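Local coordinates for putative cell surface protein (Streptococcus pyogenes, PDB 4OFQ) that probably serves as a streptococcal surface adhesin of the antigen I/II family, whose C-terminal region, built of beta sandwiches, binds calcium, at residues Val60-Asp72 against Ser122-Ala136. Sequence-based numbering, arbitrary orientation. Where two conformers were deposited one is given.
Sequences VMKGFIYVDDYKD and SPVGEFYMWVAKDPA. With CA (calcium ion), chain C.
With CG trans to its backbone N, chi1 -178° carries the carboxylate of Asp-69 to the 122-126 loop, while Tyr-70, its CG held between N and the carbonyl carbon (chi1 58°), sets one face of its ring below Glu-126 O, which sits 4.1 Å above the ring plane near the rim. A carboxylate suits Asp-69 because its two oxygens divide the work: OD1 binds the calcium ion at 2.4 Å, and OD2 accepts the N-H of Val-124 (2.8 Å) from above the carboxylate plane. The backbone oxygens of Tyr-70, Val-124 and Glu-126 and one water are further ligands, so the metal ties the strand end to the 122-126 loop. Gly-125, with positive phi, lets that loop turn beside Asp-72, whose OD2 takes Glu-126 N on its anti lone pair (2.9 Å). The Tyr-70 hydroxyl donates to Glu-126 OE1 (2.6 Å) and also hydrogen-bonds His-101.

Beyond the metal, strands 64-70 and 127-132 pair antiparallel through five backbone bonds. Slim, branched Val-67 fits against the Phe-127 ring (CG1 to CD2, 3.8 Å). In the mixed sheet, this pair lies between strands 164-174 and 97-102, while Asp-68 and Trp-130 face strand 149-157 and Phe-64 packs on helix 135-143.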
# COMPACT_ATOMS: atom_id res chain seq x y z
N VAL A 60 0.82 39.74 6.82
CA VAL A 60 0.79 39.15 5.48
C VAL A 60 2.20 38.80 5.00
O VAL A 60 2.41 37.76 4.37
CB VAL A 60 0.11 40.10 4.46
CG1 VAL A 60 0.28 39.58 3.04
CG2 VAL A 60 -1.37 40.24 4.81
N MET A 61 3.16 39.65 5.34
CA MET A 61 4.55 39.43 4.95
C MET A 61 5.14 38.12 5.48
O MET A 61 6.13 37.63 4.96
CB MET A 61 5.44 40.61 5.39
CG MET A 61 5.23 41.85 4.55
SD MET A 61 6.16 43.26 5.20
CE MET A 61 7.76 42.51 5.46
N LYS A 62 4.52 37.57 6.52
CA LYS A 62 4.97 36.29 7.08
C LYS A 62 4.50 35.12 6.21
O LYS A 62 4.99 34.00 6.35
CB LYS A 62 4.51 36.14 8.52
CG LYS A 62 5.11 37.17 9.46
CD LYS A 62 4.72 36.91 10.91
CE LYS A 62 5.23 38.00 11.82
NZ LYS A 62 5.01 37.67 13.26
N GLY A 63 3.54 35.39 5.34
CA GLY A 63 3.24 34.49 4.23
C GLY A 63 2.35 33.31 4.58
O GLY A 63 1.70 33.27 5.62
N PHE A 64 2.34 32.34 3.68
CA PHE A 64 1.43 31.21 3.80
C PHE A 64 2.18 29.96 3.41
O PHE A 64 2.65 29.83 2.28
CB PHE A 64 0.20 31.45 2.94
CG PHE A 64 -0.43 32.78 3.20
CD1 PHE A 64 -1.28 32.95 4.28
CD2 PHE A 64 -0.11 33.88 2.42
CE1 PHE A 64 -1.83 34.19 4.56
CE2 PHE A 64 -0.66 35.12 2.69
CZ PHE A 64 -1.53 35.27 3.76
N ILE A 65 2.32 29.06 4.38
CA ILE A 65 3.11 27.85 4.21
C ILE A 65 2.21 26.66 4.44
O ILE A 65 1.38 26.69 5.35
CB ILE A 65 4.27 27.81 5.24
CG1 ILE A 65 5.28 28.93 4.94
CG2 ILE A 65 4.95 26.41 5.22
CD1 ILE A 65 6.30 29.14 6.02
N TYR A 66 2.35 25.63 3.60
CA TYR A 66 1.65 24.37 3.83
C TYR A 66 2.70 23.28 3.90
O TYR A 66 3.64 23.28 3.12
CB TYR A 66 0.65 24.08 2.70
CG TYR A 66 -0.41 23.06 3.09
CD1 TYR A 66 -1.39 23.40 4.02
CD2 TYR A 66 -0.43 21.78 2.55
CE1 TYR A 66 -2.37 22.48 4.41
CE2 TYR A 66 -1.42 20.85 2.93
CZ TYR A 66 -2.39 21.21 3.86
OH TYR A 66 -3.38 20.33 4.25
N VAL A 67 2.55 22.35 4.84
CA VAL A 67 3.56 21.32 5.07
C VAL A 67 2.92 19.95 4.97
O VAL A 67 1.83 19.74 5.49
CB VAL A 67 4.22 21.46 6.49
CG1 VAL A 67 5.02 20.21 6.86
CG2 VAL A 67 5.13 22.68 6.55
N ASP A 68 3.58 19.03 4.27
CA ASP A 68 3.14 17.66 4.33
C ASP A 68 4.23 16.86 4.99
O ASP A 68 5.32 16.70 4.44
CB ASP A 68 2.83 17.08 2.95
CG ASP A 68 2.27 15.67 3.05
OD1 ASP A 68 3.01 14.76 3.48
OD2 ASP A 68 1.09 15.47 2.70
N ASP A 69 3.93 16.37 6.19
CA ASP A 69 4.86 15.59 6.99
C ASP A 69 4.51 14.12 6.84
O ASP A 69 3.61 13.59 7.51
CB ASP A 69 4.75 16.04 8.46
CG ASP A 69 5.71 15.31 9.38
OD1 ASP A 69 6.34 14.32 8.95
OD2 ASP A 69 5.83 15.72 10.56
N TYR A 70 5.21 13.45 5.93
CA TYR A 70 5.01 12.02 5.72
C TYR A 70 5.97 11.26 6.62
O TYR A 70 7.04 11.79 6.96
CB TYR A 70 5.27 11.65 4.25
CG TYR A 70 6.67 12.01 3.76
CD1 TYR A 70 6.94 13.26 3.21
CD2 TYR A 70 7.72 11.10 3.85
CE1 TYR A 70 8.22 13.59 2.77
CE2 TYR A 70 9.00 11.42 3.41
CZ TYR A 70 9.24 12.67 2.86
OH TYR A 70 10.51 12.97 2.41
N LYS A 71 5.60 10.05 7.02
CA LYS A 71 6.51 9.22 7.81
C LYS A 71 7.66 8.75 6.93
O LYS A 71 7.48 7.89 6.05
CB LYS A 71 5.77 8.01 8.39
CG LYS A 71 6.66 7.09 9.20
CD LYS A 71 5.81 6.08 9.95
CE LYS A 71 6.66 5.00 10.60
NZ LYS A 71 5.78 4.02 11.32
N ASP A 72 8.84 9.30 7.16
CA ASP A 72 9.93 9.09 6.20
C ASP A 72 10.57 7.69 6.24
O ASP A 72 11.32 7.33 5.35
CB ASP A 72 10.97 10.23 6.26
CG ASP A 72 11.78 10.25 7.55
OD1 ASP A 72 12.03 9.18 8.15
OD2 ASP A 72 12.20 11.36 7.95
N SER A 122 5.44 21.46 14.46
CA SER A 122 6.61 20.62 14.69
C SER A 122 6.68 19.43 13.73
O SER A 122 6.37 18.30 14.13
CB SER A 122 6.59 20.11 16.13
OG SER A 122 7.82 19.50 16.48
N PRO A 123 7.10 19.66 12.47
CA PRO A 123 7.25 18.53 11.55
C PRO A 123 8.46 17.67 11.89
O PRO A 123 9.53 18.20 12.20
CB PRO A 123 7.45 19.21 10.20
CG PRO A 123 8.06 20.52 10.52
CD PRO A 123 7.49 20.94 11.86
N VAL A 124 8.29 16.36 11.81
CA VAL A 124 9.33 15.41 12.19
C VAL A 124 10.04 14.85 10.97
O VAL A 124 9.40 14.46 10.00
CB VAL A 124 8.72 14.24 13.00
CG1 VAL A 124 9.72 13.11 13.19
CG2 VAL A 124 8.22 14.75 14.35
N GLY A 125 11.37 14.81 11.01
CA GLY A 125 12.13 14.22 9.90
C GLY A 125 11.92 14.95 8.59
O GLY A 125 11.83 16.19 8.58
N GLU A 126 11.85 14.21 7.49
CA GLU A 126 11.66 14.82 6.18
C GLU A 126 10.24 15.33 6.01
O GLU A 126 9.30 14.76 6.54
CB GLU A 126 11.96 13.82 5.06
CG GLU A 126 13.32 13.14 5.16
CD GLU A 126 13.52 12.07 4.12
OE1 GLU A 126 12.57 11.75 3.36
OE2 GLU A 126 14.65 11.52 4.07
N PHE A 127 10.09 16.40 5.24
CA PHE A 127 8.76 16.88 4.90
C PHE A 127 8.83 17.69 3.61
O PHE A 127 9.92 18.05 3.15
CB PHE A 127 8.17 17.71 6.05
CG PHE A 127 8.99 18.91 6.44
CD1 PHE A 127 10.05 18.79 7.33
CD2 PHE A 127 8.66 20.18 5.95
CE1 PHE A 127 10.79 19.93 7.71
CE2 PHE A 127 9.39 21.32 6.33
CZ PHE A 127 10.46 21.18 7.21
N TYR A 128 7.68 17.91 2.99
CA TYR A 128 7.58 18.89 1.92
C TYR A 128 6.92 20.13 2.46
O TYR A 128 6.03 20.05 3.31
CB TYR A 128 6.71 18.40 0.78
CG TYR A 128 7.40 17.47 -0.17
CD1 TYR A 128 7.37 16.10 0.02
CD2 TYR A 128 8.10 17.98 -1.27
CE1 TYR A 128 8.01 15.24 -0.87
CE2 TYR A 128 8.74 17.13 -2.16
CZ TYR A 128 8.68 15.77 -1.95
OH TYR A 128 9.31 14.92 -2.82
N MET A 129 7.36 21.29 1.98
CA MET A 129 6.66 22.52 2.28
C MET A 129 6.37 23.29 1.00
O MET A 129 7.15 23.21 0.05
CB MET A 129 7.41 23.37 3.33
CG MET A 129 8.79 23.88 2.93
SD MET A 129 9.70 24.59 4.33
CE MET A 129 8.53 25.78 4.99
N TRP A 130 5.22 23.97 0.96
CA TRP A 130 4.88 24.84 -0.15
C TRP A 130 4.77 26.27 0.39
O TRP A 130 4.07 26.51 1.39
CB TRP A 130 3.55 24.42 -0.79
CG TRP A 130 3.65 23.18 -1.60
CD1 TRP A 130 3.86 23.11 -2.95
CD2 TRP A 130 3.57 21.83 -1.13
NE1 TRP A 130 3.89 21.79 -3.35
CE2 TRP A 130 3.71 20.99 -2.25
CE3 TRP A 130 3.36 21.25 0.12
CZ2 TRP A 130 3.68 19.59 -2.16
CZ3 TRP A 130 3.33 19.85 0.21
CH2 TRP A 130 3.48 19.05 -0.92
N VAL A 131 5.50 27.20 -0.22
CA VAL A 131 5.58 28.57 0.30
C VAL A 131 5.05 29.53 -0.75
O VAL A 131 5.49 29.50 -1.90
CB VAL A 131 7.04 28.96 0.63
CG1 VAL A 131 7.12 30.41 1.18
CG2 VAL A 131 7.65 27.96 1.62
N ALA A 132 4.09 30.37 -0.38
CA ALA A 132 3.61 31.37 -1.33
C ALA A 132 4.75 32.30 -1.75
O ALA A 132 5.36 32.96 -0.90
CB ALA A 132 2.48 32.18 -0.72
N LYS A 133 5.02 32.36 -3.06
CA LYS A 133 6.08 33.21 -3.60
C LYS A 133 5.83 34.71 -3.42
O LYS A 133 6.78 35.50 -3.29
CB LYS A 133 6.28 32.91 -5.09
CG LYS A 133 6.71 31.48 -5.41
CD LYS A 133 6.84 31.32 -6.92
CE LYS A 133 7.17 29.89 -7.29
NZ LYS A 133 7.34 29.79 -8.77
N ASP A 134 4.56 35.11 -3.45
CA ASP A 134 4.16 36.51 -3.35
C ASP A 134 3.03 36.60 -2.33
O ASP A 134 1.85 36.53 -2.70
CB ASP A 134 3.68 37.02 -4.72
CG ASP A 134 3.43 38.53 -4.74
OD1 ASP A 134 3.15 39.15 -3.69
OD2 ASP A 134 3.48 39.09 -5.85
N PRO A 135 3.39 36.71 -1.05
CA PRO A 135 2.43 36.70 0.06
C PRO A 135 1.29 37.69 -0.12
O PRO A 135 0.13 37.33 0.08
CB PRO A 135 3.29 37.09 1.26
CG PRO A 135 4.63 36.53 0.94
CD PRO A 135 4.79 36.70 -0.56
N ALA A 136 1.61 38.92 -0.52
CA ALA A 136 0.57 39.93 -0.71
C ALA A 136 -0.39 39.53 -1.84
O ALA A 136 -1.60 39.65 -1.70
CB ALA A 136 1.18 41.28 -0.97
CA CA C . 8.37 13.38 8.24
O HOH W 1 4.61 32.81 1.87
O HOH W 2 1.34 27.73 0.84
O HOH W 3 9.19 11.40 9.24